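Local structure of fatty acid amide hydrolase (Candida albicans, 6KVR) at residues A[219-229]-A[470-478]; A[357-366]-A[499-508]. The protein probably hydrolyses monocarboxylic acid amides to the corresponding monocarboxylate and ammonium, as a member of the amidase signature family. One frame throughout, in Å; residues are numbered along the deposited sequence.

Interaction 1: residues A[219-229]-A[470-478]; sequences LTKNPFNLLLS and NVAPHSEEV
The imidazole of His474 meets Leu228 at its edge: CD2 of the leucine lies in the ring plane, 3.4 Å from CD2 of the histidine. Leu227 reaches the same ring obliquely with its CD2 near NE2, and that nitrogen is hydrogen-bonded to the backbone O of Gln535, which probably helps set the rotation of the ring. The amide of Asn222 presents ND2 to CB of Ala472 at 3.4 Å, a van der Waals contact, while ND2 bonds to Tyr264 O and, weakly, to Ser229 O; its OD1 accepts from Phe224 N and closes an Asx turn.

One backbone bond joins the segments, Ser229 N to Pro473 O, 2.9 Å long and nearly straight at 165°. The methyl of Ala472 touches CB of Leu228 and the carbonyl O of Ser229. In this amidase-family fold the short strand 221-222 with the turns after it, and the loop between strand 462-466 and helix 482-490, lie not far from the predicted catalytic centre: the side chain of Ser229 is about 10 Å from that of Ser233, a predicted member of the charge relay.

Lys221 supplies the polar link. Its chain bends at chi2 (-56°) and then runs extended, bringing NZ within 2.7 Å of Ser475 OG. The same ammonium donates to Leu227 O from above the carbonyl plane, 50° out of it, so NZ links the type I turn from Asn225 to Leu228 with Ser475. Two waters complete the junction. One accepts from Ser475 OG and donates to Thr220 O; the other accepts from Ser475 N and donates to Leu227 O at 2.6 Å. Beyond them, Leu219 sets CD1 against CB of Ser475, and the Leu219 side chain crosses that of Glu476 at about a right angle, with CD2 4.0 Å from CG.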
ATOM      1  N   LEU A 219     -35.061  -3.560  -7.295  1.00 29.97           N
ATOM      2  CA  LEU A 219     -34.521  -4.262  -6.134  1.00 30.72           C
ATOM      3  C   LEU A 219     -34.178  -5.709  -6.463  1.00 26.61           C
ATOM      4  O   LEU A 219     -34.868  -6.373  -7.244  1.00 29.66           O
ATOM      5  CB  LEU A 219     -35.517  -4.253  -4.967  1.00 26.62           C
ATOM      6  CG  LEU A 219     -36.065  -2.917  -4.494  1.00 32.26           C
ATOM      7  CD1 LEU A 219     -37.328  -3.110  -3.632  1.00 34.40           C
ATOM      8  CD2 LEU A 219     -34.974  -2.135  -3.746  1.00 27.77           C
ATOM      9  N   THR A 220     -33.120  -6.204  -5.832  1.00 24.64           N
ATOM     10  CA  THR A 220     -32.743  -7.617  -5.900  1.00 27.40           C
ATOM     11  C   THR A 220     -33.074  -8.278  -4.568  1.00 25.84           C
ATOM     12  O   THR A 220     -32.825  -7.696  -3.511  1.00 26.53           O
ATOM     13  CB  THR A 220     -31.253  -7.757  -6.243  1.00 25.67           C
ATOM     14  OG1 THR A 220     -31.033  -7.194  -7.543  1.00 25.95           O
ATOM     15  CG2 THR A 220     -30.774  -9.228  -6.229  1.00 23.14           C
ATOM     16  N   LYS A 221     -33.645  -9.484  -4.608  1.00 25.45           N
ATOM     17  CA  LYS A 221     -34.232 -10.100  -3.421  1.00 27.35           C
ATOM     18  C   LYS A 221     -33.441 -11.317  -2.949  1.00 26.13           C
ATOM     19  O   LYS A 221     -32.726 -11.959  -3.722  1.00 25.27           O
ATOM     20  CB  LYS A 221     -35.691 -10.510  -3.690  1.00 26.75           C
ATOM     21  CG  LYS A 221     -36.651  -9.325  -3.793  1.00 29.19           C
ATOM     22  CD  LYS A 221     -36.599  -8.448  -2.525  1.00 26.35           C
ATOM     23  CE  LYS A 221     -37.817  -7.521  -2.458  1.00 28.75           C
ATOM     24  NZ  LYS A 221     -37.947  -6.870  -1.135  1.00 26.81           N
ATOM     25  N   ASN A 222     -33.631 -11.658  -1.666  1.00 25.28           N
ATOM     26  CA  ASN A 222     -32.905 -12.777  -1.040  1.00 26.43           C
ATOM     27  C   ASN A 222     -33.450 -14.120  -1.510  1.00 24.63           C
ATOM     28  O   ASN A 222     -34.659 -14.348  -1.450  1.00 27.04           O
ATOM     29  CB  ASN A 222     -33.014 -12.692   0.485  1.00 28.75           C
ATOM     30  CG  ASN A 222     -32.041 -13.615   1.199  1.00 27.02           C
ATOM     31  OD1 ASN A 222     -31.958 -14.822   0.912  1.00 25.54           O
ATOM     32  ND2 ASN A 222     -31.296 -13.052   2.144  1.00 24.73           N
ATOM     33  N   PRO A 223     -32.599 -15.041  -1.967  1.00 28.55           N
ATOM     34  CA  PRO A 223     -33.128 -16.306  -2.501  1.00 26.02           C
ATOM     35  C   PRO A 223     -33.700 -17.255  -1.439  1.00 31.42           C
ATOM     36  O   PRO A 223     -34.412 -18.197  -1.805  1.00 31.83           O
ATOM     37  CB  PRO A 223     -31.910 -16.916  -3.222  1.00 30.05           C
ATOM     38  CG  PRO A 223     -30.726 -16.348  -2.524  1.00 27.14           C
ATOM     39  CD  PRO A 223     -31.129 -14.946  -2.096  1.00 24.72           C
ATOM     40  N   PHE A 224     -33.429 -17.050  -0.148  1.00 30.48           N
ATOM     41  CA  PHE A 224     -33.988 -17.891   0.910  1.00 29.02           C
ATOM     42  C   PHE A 224     -35.253 -17.311   1.531  1.00 29.74           C
ATOM     43  O   PHE A 224     -35.925 -18.001   2.309  1.00 28.18           O
ATOM     44  CB  PHE A 224     -32.940 -18.122   2.011  1.00 28.55           C
ATOM     45  CG  PHE A 224     -31.828 -19.046   1.599  1.00 32.66           C
ATOM     46  CD1 PHE A 224     -31.945 -20.420   1.778  1.00 35.42           C
ATOM     47  CD2 PHE A 224     -30.672 -18.541   1.013  1.00 28.72           C
ATOM     48  CE1 PHE A 224     -30.914 -21.279   1.390  1.00 36.15           C
ATOM     49  CE2 PHE A 224     -29.643 -19.386   0.619  1.00 32.05           C
ATOM     50  CZ  PHE A 224     -29.764 -20.758   0.809  1.00 35.14           C
ATOM     51  N   ASN A 225     -35.587 -16.070   1.203  1.00 27.05           N
ATOM     52  CA  ASN A 225     -36.756 -15.371   1.708  1.00 26.38           C
ATOM     53  C   ASN A 225     -36.911 -14.142   0.836  1.00 27.52           C
ATOM     54  O   ASN A 225     -36.180 -13.160   1.024  1.00 26.91           O
ATOM     55  CB  ASN A 225     -36.582 -14.993   3.186  1.00 25.79           C
ATOM     56  CG  ASN A 225     -37.801 -14.266   3.767  1.00 25.34           C
ATOM     57  OD1 ASN A 225     -38.519 -13.564   3.061  1.00 25.08           O
ATOM     58  ND2 ASN A 225     -38.026 -14.433   5.072  1.00 27.60           N
ATOM     59  N   LEU A 226     -37.836 -14.186  -0.124  1.00 27.59           N
ATOM     60  CA  LEU A 226     -37.940 -13.143  -1.137  1.00 24.95           C
ATOM     61  C   LEU A 226     -38.460 -11.819  -0.595  1.00 27.46           C
ATOM     62  O   LEU A 226     -38.445 -10.824  -1.332  1.00 29.85           O
ATOM     63  CB  LEU A 226     -38.826 -13.605  -2.290  1.00 28.52           C
ATOM     64  CG  LEU A 226     -38.226 -14.624  -3.261  1.00 30.67           C
ATOM     65  CD1 LEU A 226     -39.240 -14.966  -4.366  1.00 28.98           C
ATOM     66  CD2 LEU A 226     -36.935 -14.115  -3.873  1.00 25.83           C
ATOM     67  N   LEU A 227     -38.922 -11.757   0.651  1.00 25.26           N
ATOM     68  CA  LEU A 227     -39.200 -10.434   1.202  1.00 26.20           C
ATOM     69  C   LEU A 227     -37.902  -9.675   1.499  1.00 28.83           C
ATOM     70  O   LEU A 227     -37.871  -8.438   1.409  1.00 26.89           O
ATOM     71  CB  LEU A 227     -40.067 -10.547   2.458  1.00 23.81           C
ATOM     72  CG  LEU A 227     -40.372  -9.245   3.224  1.00 31.38           C
ATOM     73  CD1 LEU A 227     -41.213  -8.266   2.410  1.00 24.34           C
ATOM     74  CD2 LEU A 227     -41.060  -9.543   4.542  1.00 29.16           C
ATOM     75  N   LEU A 228     -36.818 -10.389   1.818  1.00 20.78           N
ATOM     76  CA  LEU A 228     -35.604  -9.738   2.300  1.00 25.40           C
ATOM     77  C   LEU A 228     -34.685  -9.310   1.161  1.00 26.92           C
ATOM     78  O   LEU A 228     -34.730  -9.836   0.045  1.00 26.35           O
ATOM     79  CB  LEU A 228     -34.833 -10.653   3.257  1.00 23.36           C
ATOM     80  CG  LEU A 228     -35.757 -11.295   4.305  1.00 29.76           C
ATOM     81  CD1 LEU A 228     -34.974 -12.249   5.183  1.00 20.20           C
ATOM     82  CD2 LEU A 228     -36.489 -10.207   5.144  1.00 23.95           C
ATOM     83  N   SER A 229     -33.836  -8.333   1.467  1.00 25.63           N
ATOM     84  CA  SER A 229     -32.761  -7.953   0.565  1.00 24.75           C
ATOM     85  C   SER A 229     -31.706  -9.051   0.477  1.00 26.54           C
ATOM     86  O   SER A 229     -31.435  -9.768   1.445  1.00 24.85           O
ATOM     87  CB  SER A 229     -32.107  -6.663   1.051  1.00 28.21           C
ATOM     88  OG  SER A 229     -30.806  -6.539   0.519  1.00 28.46           O
ATOM     89  N   ASN A 470     -28.226  -7.948  12.361  1.00 26.60           N
ATOM     90  CA  ASN A 470     -29.436  -8.697  12.069  1.00 24.55           C
ATOM     91  C   ASN A 470     -29.088  -9.668  10.950  1.00 24.01           C
ATOM     92  O   ASN A 470     -27.979  -9.641  10.404  1.00 22.10           O
ATOM     93  CB  ASN A 470     -30.587  -7.749  11.699  1.00 22.98           C
ATOM     94  CG  ASN A 470     -31.939  -8.447  11.648  1.00 28.80           C
ATOM     95  OD1 ASN A 470     -32.139  -9.502  12.251  1.00 27.54           O
ATOM     96  ND2 ASN A 470     -32.867  -7.866  10.908  1.00 28.50           N
ATOM     97  N   VAL A 471     -30.035 -10.538  10.622  1.00 22.22           N
ATOM     98  CA  VAL A 471     -29.976 -11.293   9.374  1.00 26.42           C
ATOM     99  C   VAL A 471     -30.313 -10.297   8.273  1.00 24.01           C
ATOM    100  O   VAL A 471     -30.444  -9.101   8.548  1.00 24.11           O
ATOM    101  CB  VAL A 471     -30.951 -12.486   9.383  1.00 25.33           C
ATOM    102  CG1 VAL A 471     -30.475 -13.541  10.368  1.00 23.52           C
ATOM    103  CG2 VAL A 471     -32.315 -12.020   9.780  1.00 24.53           C
ATOM    104  N   ALA A 472     -30.485 -10.778   7.037  1.00 22.68           N
ATOM    105  CA  ALA A 472     -30.761  -9.911   5.896  1.00 23.23           C
ATOM    106  C   ALA A 472     -31.851  -8.893   6.228  1.00 22.77           C
ATOM    107  O   ALA A 472     -32.885  -9.257   6.804  1.00 25.81           O
ATOM    108  CB  ALA A 472     -31.185 -10.735   4.677  1.00 24.50           C
ATOM    109  N   PRO A 473     -31.667  -7.633   5.883  1.00 25.38           N
ATOM    110  CA  PRO A 473     -32.662  -6.609   6.210  1.00 25.48           C
ATOM    111  C   PRO A 473     -33.788  -6.571   5.179  1.00 25.19           C
ATOM    112  O   PRO A 473     -33.718  -7.158   4.102  1.00 22.63           O
ATOM    113  CB  PRO A 473     -31.842  -5.320   6.171  1.00 22.72           C
ATOM    114  CG  PRO A 473     -30.895  -5.572   5.051  1.00 25.91           C
ATOM    115  CD  PRO A 473     -30.515  -7.064   5.161  1.00 24.64           C
ATOM    116  N   HIS A 474     -34.850  -5.865   5.533  1.00 25.89           N
ATOM    117  CA  HIS A 474     -35.848  -5.541   4.525  1.00 29.65           C
ATOM    118  C   HIS A 474     -35.251  -4.560   3.520  1.00 28.88           C
ATOM    119  O   HIS A 474     -34.363  -3.773   3.853  1.00 26.87           O
ATOM    120  CB  HIS A 474     -37.092  -4.945   5.176  1.00 24.01           C
ATOM    121  CG  HIS A 474     -37.840  -5.911   6.036  1.00 30.29           C
ATOM    122  ND1 HIS A 474     -38.749  -5.509   6.992  1.00 33.80           N
ATOM    123  CD2 HIS A 474     -37.827  -7.265   6.075  1.00 30.15           C
ATOM    124  CE1 HIS A 474     -39.256  -6.573   7.588  1.00 38.52           C
ATOM    125  NE2 HIS A 474     -38.711  -7.653   7.052  1.00 36.29           N
ATOM    126  N   SER A 475     -35.756  -4.599   2.286  1.00 25.14           N
ATOM    127  CA  SER A 475     -35.233  -3.715   1.252  1.00 28.35           C
ATOM    128  C   SER A 475     -35.275  -2.260   1.704  1.00 29.77           C
ATOM    129  O   SER A 475     -36.245  -1.805   2.317  1.00 26.12           O
ATOM    130  CB  SER A 475     -36.015  -3.902  -0.050  1.00 29.20           C
ATOM    131  OG  SER A 475     -35.858  -5.246  -0.501  1.00 26.64           O
ATOM    132  N   GLU A 476     -34.174  -1.549   1.441  1.00 28.69           N
ATOM    133  CA  GLU A 476     -34.043  -0.116   1.699  1.00 25.84           C
ATOM    134  C   GLU A 476     -34.125   0.215   3.190  1.00 27.47           C
ATOM    135  O   GLU A 476     -34.417   1.359   3.562  1.00 27.18           O
ATOM    136  CB  GLU A 476     -35.087   0.686   0.911  1.00 28.54           C
ATOM    137  CG  GLU A 476     -35.148   0.366  -0.594  1.00 30.04           C
ATOM    138  CD  GLU A 476     -35.857   1.455  -1.416  1.00 34.87           C
ATOM    139  OE1 GLU A 476     -35.230   2.482  -1.802  1.00 38.57           O
ATOM    140  OE2 GLU A 476     -37.071   1.279  -1.669  1.00 40.37           O
ATOM    141  N   GLU A 477     -33.830  -0.755   4.057  1.00 27.76           N
ATOM    142  CA  GLU A 477     -33.943  -0.577   5.507  1.00 26.58           C
ATOM    143  C   GLU A 477     -32.712  -1.136   6.218  1.00 28.43           C
ATOM    144  O   GLU A 477     -32.813  -1.871   7.204  1.00 28.58           O
ATOM    145  CB  GLU A 477     -35.234  -1.224   6.030  1.00 28.16           C
ATOM    146  CG  GLU A 477     -36.483  -0.379   5.750  1.00 34.71           C
ATOM    147  CD  GLU A 477     -37.738  -0.907   6.432  1.00 36.07           C
ATOM    148  OE1 GLU A 477     -37.885  -0.715   7.660  1.00 39.43           O
ATOM    149  OE2 GLU A 477     -38.599  -1.472   5.718  1.00 42.91           O
ATOM    150  N   VAL A 478     -31.523  -0.799   5.720  1.00 25.70           N
ATOM    151  CA  VAL A 478     -30.287  -1.183   6.390  1.00 27.47           C
ATOM    152  C   VAL A 478     -29.374   0.039   6.434  1.00 25.41           C
ATOM    153  O   VAL A 478     -29.000   0.585   5.389  1.00 23.15           O
ATOM    154  CB  VAL A 478     -29.607  -2.394   5.721  1.00 25.58           C
ATOM    155  CG1 VAL A 478     -29.514  -2.237   4.197  1.00 24.51           C
ATOM    156  CG2 VAL A 478     -28.253  -2.662   6.339  1.00 22.04           C
TER
HETATM  157  O   HOH W   1     -33.570  -5.451  -1.902  1.00 27.94           O
HETATM  158  O   HOH W   2     -38.412  -5.962   1.965  1.00 26.11           O

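Interaction 2: residues A[357-366]-A[499-508]; sequences PPIRRALNTV and TGIFQDPTKD
The first turns of helix 357-372 lie against a chain that turns a corner at Gly500, runs as the short strand 501-502 and continues as a loop, approaching to 5.0 Å between the CA atoms of Pro357 and Asp508. The motif holding them is a bidentate, side-on arginine-carboxylate salt bridge in the amidase fold, away from the predicted active site. Arg361 extends from the helix with CG anti to its N (chi1 176°) and bends at chi3, which turns the guanidinium to the carboxylate of Asp508. NE bonds to OD1 at 2.7 Å and NH2 to OD2 at 2.6 Å; the two planes are only 16° apart, and both oxygens are met on the syn side. NH2 also donates to Phe502 O, near the guanidinium plane, while CD of Lys507 lies over one face of the group. Asp504 N reaches OD2 from the anti side, so two donors grip that oxygen and hold the carboxylate in place.

Beside the salt bridge the contacts are made by carbon atoms. CB of Pro358 rests on CG of Gln503, the two side chains lying alongside each other. Further along the helix, CG2 of Val366 meets CG2 of Thr499. Between these, Ile501 points its CD1 at Ala362, 3.7 Å from CA and 3.8 Å from CB.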
ATOM      1  N   PRO A 357     -31.751 -11.291  17.937  1.00 27.41           N
ATOM      2  CA  PRO A 357     -31.715 -12.639  18.537  1.00 31.21           C
ATOM      3  C   PRO A 357     -31.111 -13.708  17.640  1.00 30.88           C
ATOM      4  O   PRO A 357     -30.326 -14.529  18.138  1.00 31.42           O
ATOM      5  CB  PRO A 357     -33.193 -12.923  18.838  1.00 29.93           C
ATOM      6  CG  PRO A 357     -33.708 -11.561  19.228  1.00 33.83           C
ATOM      7  CD  PRO A 357     -33.013 -10.596  18.276  1.00 28.80           C
ATOM      8  N   PRO A 358     -31.441 -13.779  16.338  1.00 31.17           N
ATOM      9  CA  PRO A 358     -30.819 -14.849  15.530  1.00 27.45           C
ATOM     10  C   PRO A 358     -29.303 -14.756  15.470  1.00 28.09           C
ATOM     11  O   PRO A 358     -28.632 -15.794  15.528  1.00 30.42           O
ATOM     12  CB  PRO A 358     -31.463 -14.683  14.148  1.00 28.89           C
ATOM     13  CG  PRO A 358     -31.968 -13.297  14.122  1.00 29.26           C
ATOM     14  CD  PRO A 358     -32.391 -12.990  15.531  1.00 32.44           C
ATOM     15  N   ILE A 359     -28.743 -13.545  15.386  1.00 26.30           N
ATOM     16  CA  ILE A 359     -27.285 -13.399  15.352  1.00 28.49           C
ATOM     17  C   ILE A 359     -26.678 -13.784  16.696  1.00 28.20           C
ATOM     18  O   ILE A 359     -25.648 -14.473  16.757  1.00 30.24           O
ATOM     19  CB  ILE A 359     -26.875 -11.962  14.959  1.00 25.00           C
ATOM     20  CG1 ILE A 359     -27.621 -11.479  13.704  1.00 26.16           C
ATOM     21  CG2 ILE A 359     -25.382 -11.900  14.712  1.00 27.92           C
ATOM     22  CD1 ILE A 359     -27.387 -12.342  12.473  1.00 22.87           C
ATOM     23  N   ARG A 360     -27.285 -13.328  17.790  1.00 25.88           N
ATOM     24  CA  ARG A 360     -26.791 -13.702  19.106  1.00 28.76           C
ATOM     25  C   ARG A 360     -26.783 -15.218  19.270  1.00 30.77           C
ATOM     26  O   ARG A 360     -25.782 -15.799  19.709  1.00 29.80           O
ATOM     27  CB  ARG A 360     -27.634 -13.041  20.192  1.00 30.70           C
ATOM     28  CG  ARG A 360     -27.173 -13.383  21.623  1.00 38.69           C
ATOM     29  CD  ARG A 360     -27.956 -12.595  22.664  1.00 34.01           C
ATOM     30  NE  ARG A 360     -29.388 -12.816  22.512  1.00 39.45           N
ATOM     31  CZ  ARG A 360     -30.316 -12.058  23.074  1.00 35.94           C
ATOM     32  NH1 ARG A 360     -29.991 -11.025  23.830  1.00 35.61           N
ATOM     33  NH2 ARG A 360     -31.601 -12.353  22.879  1.00 40.30           N
ATOM     34  N   ARG A 361     -27.880 -15.879  18.885  1.00 30.11           N
ATOM     35  CA  ARG A 361     -27.971 -17.326  19.061  1.00 30.15           C
ATOM     36  C   ARG A 361     -26.926 -18.048  18.220  1.00 33.11           C
ATOM     37  O   ARG A 361     -26.194 -18.909  18.725  1.00 35.18           O
ATOM     38  CB  ARG A 361     -29.377 -17.824  18.714  1.00 32.63           C
ATOM     39  CG  ARG A 361     -29.527 -19.341  18.789  1.00 37.46           C
ATOM     40  CD  ARG A 361     -30.976 -19.821  18.684  1.00 34.12           C
ATOM     41  NE  ARG A 361     -31.605 -19.435  17.431  1.00 32.65           N
ATOM     42  CZ  ARG A 361     -31.548 -20.139  16.308  1.00 35.85           C
ATOM     43  NH1 ARG A 361     -30.909 -21.294  16.248  1.00 32.53           N
ATOM     44  NH2 ARG A 361     -32.142 -19.664  15.213  1.00 32.65           N
ATOM     45  N   ALA A 362     -26.828 -17.698  16.931  1.00 29.96           N
ATOM     46  CA  ALA A 362     -25.882 -18.388  16.056  1.00 31.09           C
ATOM     47  C   ALA A 362     -24.436 -18.166  16.502  1.00 33.63           C
ATOM     48  O   ALA A 362     -23.624 -19.101  16.496  1.00 30.19           O
ATOM     49  CB  ALA A 362     -26.084 -17.938  14.611  1.00 29.89           C
ATOM     50  N   LEU A 363     -24.090 -16.935  16.879  1.00 32.31           N
ATOM     51  CA  LEU A 363     -22.760 -16.684  17.417  1.00 30.67           C
ATOM     52  C   LEU A 363     -22.499 -17.560  18.643  1.00 37.05           C
ATOM     53  O   LEU A 363     -21.470 -18.242  18.733  1.00 33.90           O
ATOM     54  CB  LEU A 363     -22.621 -15.201  17.753  1.00 32.53           C
ATOM     55  CG  LEU A 363     -21.236 -14.754  18.216  1.00 37.99           C
ATOM     56  CD1 LEU A 363     -20.157 -15.304  17.284  1.00 30.28           C
ATOM     57  CD2 LEU A 363     -21.183 -13.230  18.291  1.00 31.41           C
ATOM     58  N   ASN A 364     -23.449 -17.585  19.581  1.00 35.45           N
ATOM     59  CA  ASN A 364     -23.277 -18.387  20.789  1.00 39.63           C
ATOM     60  C   ASN A 364     -23.136 -19.875  20.470  1.00 36.17           C
ATOM     61  O   ASN A 364     -22.328 -20.577  21.093  1.00 40.13           O
ATOM     62  CB  ASN A 364     -24.451 -18.160  21.739  1.00 37.24           C
ATOM     63  CG  ASN A 364     -24.231 -18.806  23.074  1.00 40.73           C
ATOM     64  OD1 ASN A 364     -23.313 -18.440  23.803  1.00 44.87           O
ATOM     65  ND2 ASN A 364     -25.053 -19.791  23.400  1.00 45.09           N
ATOM     66  N   THR A 365     -23.912 -20.376  19.508  1.00 34.48           N
ATOM     67  CA  THR A 365     -23.807 -21.790  19.153  1.00 36.66           C
ATOM     68  C   THR A 365     -22.441 -22.100  18.548  1.00 40.28           C
ATOM     69  O   THR A 365     -21.859 -23.159  18.820  1.00 38.48           O
ATOM     70  CB  THR A 365     -24.935 -22.188  18.190  1.00 36.80           C
ATOM     71  OG1 THR A 365     -26.206 -22.027  18.836  1.00 36.84           O
ATOM     72  CG2 THR A 365     -24.803 -23.645  17.760  1.00 35.26           C
ATOM     73  N   VAL A 366     -21.899 -21.179  17.739  1.00 35.13           N
ATOM     74  CA  VAL A 366     -20.622 -21.456  17.082  1.00 34.48           C
ATOM     75  C   VAL A 366     -19.485 -21.421  18.099  1.00 33.31           C
ATOM     76  O   VAL A 366     -18.581 -22.266  18.070  1.00 33.33           O
ATOM     77  CB  VAL A 366     -20.401 -20.477  15.909  1.00 32.83           C
ATOM     78  CG1 VAL A 366     -18.946 -20.493  15.424  1.00 26.59           C
ATOM     79  CG2 VAL A 366     -21.345 -20.822  14.759  1.00 28.25           C
ATOM     80  N   THR A 499     -23.005 -20.291   8.885  1.00 25.96           N
ATOM     81  CA  THR A 499     -22.927 -21.130  10.073  1.00 29.14           C
ATOM     82  C   THR A 499     -23.754 -22.410   9.969  1.00 32.46           C
ATOM     83  O   THR A 499     -23.553 -23.317  10.782  1.00 33.72           O
ATOM     84  CB  THR A 499     -23.394 -20.350  11.307  1.00 27.14           C
ATOM     85  OG1 THR A 499     -24.782 -20.031  11.163  1.00 25.64           O
ATOM     86  CG2 THR A 499     -22.609 -19.074  11.447  1.00 27.96           C
ATOM     87  N   GLY A 500     -24.652 -22.517   8.989  1.00 30.35           N
ATOM     88  CA  GLY A 500     -25.623 -23.595   8.944  1.00 29.62           C
ATOM     89  C   GLY A 500     -26.845 -23.359   9.803  1.00 35.93           C
ATOM     90  O   GLY A 500     -27.723 -24.232   9.868  1.00 35.42           O
ATOM     91  N   ILE A 501     -26.927 -22.206  10.464  1.00 34.61           N
ATOM     92  CA  ILE A 501     -28.068 -21.826  11.283  1.00 35.26           C
ATOM     93  C   ILE A 501     -28.953 -20.874  10.493  1.00 36.35           C
ATOM     94  O   ILE A 501     -28.465 -20.063   9.688  1.00 31.53           O
ATOM     95  CB  ILE A 501     -27.599 -21.198  12.607  1.00 35.43           C
ATOM     96  CG1 ILE A 501     -26.905 -22.276  13.437  1.00 32.52           C
ATOM     97  CG2 ILE A 501     -28.785 -20.606  13.376  1.00 36.11           C
ATOM     98  CD1 ILE A 501     -25.985 -21.750  14.485  1.00 35.58           C
ATOM     99  N   PHE A 502     -30.265 -20.996  10.697  1.00 34.82           N
ATOM    100  CA  PHE A 502     -31.252 -20.142  10.059  1.00 27.68           C
ATOM    101  C   PHE A 502     -32.134 -19.550  11.137  1.00 30.88           C
ATOM    102  O   PHE A 502     -32.353 -20.166  12.187  1.00 31.83           O
ATOM    103  CB  PHE A 502     -32.077 -20.927   9.032  1.00 27.04           C
ATOM    104  CG  PHE A 502     -31.247 -21.481   7.908  1.00 34.11           C
ATOM    105  CD1 PHE A 502     -30.398 -22.569   8.120  1.00 35.82           C
ATOM    106  CD2 PHE A 502     -31.272 -20.889   6.651  1.00 31.44           C
ATOM    107  CE1 PHE A 502     -29.603 -23.076   7.090  1.00 35.89           C
ATOM    108  CE2 PHE A 502     -30.489 -21.399   5.606  1.00 37.99           C
ATOM    109  CZ  PHE A 502     -29.648 -22.492   5.833  1.00 37.14           C
ATOM    110  N   GLN A 503     -32.616 -18.338  10.891  1.00 30.85           N
ATOM    111  CA  GLN A 503     -33.533 -17.735  11.839  1.00 29.96           C
ATOM    112  C   GLN A 503     -34.744 -18.648  12.037  1.00 33.20           C
ATOM    113  O   GLN A 503     -35.218 -19.304  11.101  1.00 31.34           O
ATOM    114  CB  GLN A 503     -33.971 -16.355  11.363  1.00 28.67           C
ATOM    115  CG  GLN A 503     -34.772 -15.562  12.397  1.00 27.25           C
ATOM    116  CD  GLN A 503     -36.272 -15.669  12.181  1.00 29.05           C
ATOM    117  OE1 GLN A 503     -36.749 -16.513  11.415  1.00 30.72           O
ATOM    118  NE2 GLN A 503     -37.027 -14.802  12.853  1.00 29.83           N
ATOM    119  N   ASP A 504     -35.217 -18.700  13.274  1.00 35.98           N
ATOM    120  CA  ASP A 504     -36.363 -19.518  13.669  1.00 37.33           C
ATOM    121  C   ASP A 504     -37.374 -18.601  14.335  1.00 36.50           C
ATOM    122  O   ASP A 504     -37.126 -18.132  15.462  1.00 36.76           O
ATOM    123  CB  ASP A 504     -35.926 -20.627  14.626  1.00 39.88           C
ATOM    124  CG  ASP A 504     -37.027 -21.641  14.890  1.00 46.58           C
ATOM    125  OD1 ASP A 504     -38.214 -21.242  15.007  1.00 43.76           O
ATOM    126  OD2 ASP A 504     -36.698 -22.846  14.968  1.00 48.91           O
ATOM    127  N   PRO A 505     -38.515 -18.316  13.707  1.00 34.00           N
ATOM    128  CA  PRO A 505     -39.448 -17.354  14.310  1.00 35.27           C
ATOM    129  C   PRO A 505     -40.020 -17.818  15.642  1.00 42.25           C
ATOM    130  O   PRO A 505     -40.397 -16.972  16.463  1.00 48.47           O
ATOM    131  CB  PRO A 505     -40.534 -17.186  13.239  1.00 33.02           C
ATOM    132  CG  PRO A 505     -40.423 -18.387  12.358  1.00 37.50           C
ATOM    133  CD  PRO A 505     -38.976 -18.805  12.394  1.00 34.99           C
ATOM    134  N   THR A 506     -40.051 -19.121  15.917  1.00 42.05           N
ATOM    135  CA  THR A 506     -40.575 -19.559  17.204  1.00 41.36           C
ATOM    136  C   THR A 506     -39.576 -19.399  18.339  1.00 47.80           C
ATOM    137  O   THR A 506     -39.954 -19.570  19.501  1.00 51.24           O
ATOM    138  CB  THR A 506     -41.033 -21.021  17.151  1.00 41.45           C
ATOM    139  OG1 THR A 506     -39.918 -21.881  17.411  1.00 43.83           O
ATOM    140  CG2 THR A 506     -41.650 -21.363  15.785  1.00 40.69           C
ATOM    141  N   LYS A 507     -38.319 -19.075  18.052  1.00 45.39           N
ATOM    142  CA  LYS A 507     -37.331 -18.962  19.114  1.00 43.07           C
ATOM    143  C   LYS A 507     -36.434 -17.732  19.040  1.00 42.78           C
ATOM    144  O   LYS A 507     -35.842 -17.377  20.067  1.00 45.49           O
ATOM    145  CB  LYS A 507     -36.452 -20.219  19.161  1.00 46.99           C
ATOM    146  CG  LYS A 507     -35.110 -20.111  18.492  1.00 47.41           C
ATOM    147  CD  LYS A 507     -34.351 -21.439  18.602  1.00 46.86           C
ATOM    148  CE  LYS A 507     -35.204 -22.606  18.127  1.00 52.51           C
ATOM    149  NZ  LYS A 507     -34.412 -23.869  18.058  1.00 55.81           N
ATOM    150  N   ASP A 508     -36.330 -17.049  17.899  1.00 43.42           N
ATOM    151  CA  ASP A 508     -35.478 -15.861  17.798  1.00 37.50           C
ATOM    152  C   ASP A 508     -36.303 -14.599  18.072  1.00 33.83           C
ATOM    153  O   ASP A 508     -36.590 -13.799  17.184  1.00 35.36           O
ATOM    154  CB  ASP A 508     -34.804 -15.807  16.429  1.00 33.75           C
ATOM    155  CG  ASP A 508     -33.754 -16.907  16.244  1.00 33.23           C
ATOM    156  OD1 ASP A 508     -33.006 -17.165  17.209  1.00 35.90           O
ATOM    157  OD2 ASP A 508     -33.669 -17.513  15.145  1.00 30.43           O
TER

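Overall arrangement
From the N terminus the chain passes first through 219-229, then 357-366, then 470-478, which returns to the first segment and closes interaction 1 over 240 intervening residues. It next reaches 499-508, which closes interaction 2 on the helix over 132 residues, so the two loops cross rather than nest. Their centres are about 17 Å apart, yet they touch: CD1 of Ile359 packs on Asn470 and Val471, and Phe224 lies against Phe502. Interaction 1 joins the region of strand 221-222 to the loop after strand 462-466; interaction 2 joins helix 357-372 to the end of strand 494-499 of the central mixed sheet and the chain just beyond it.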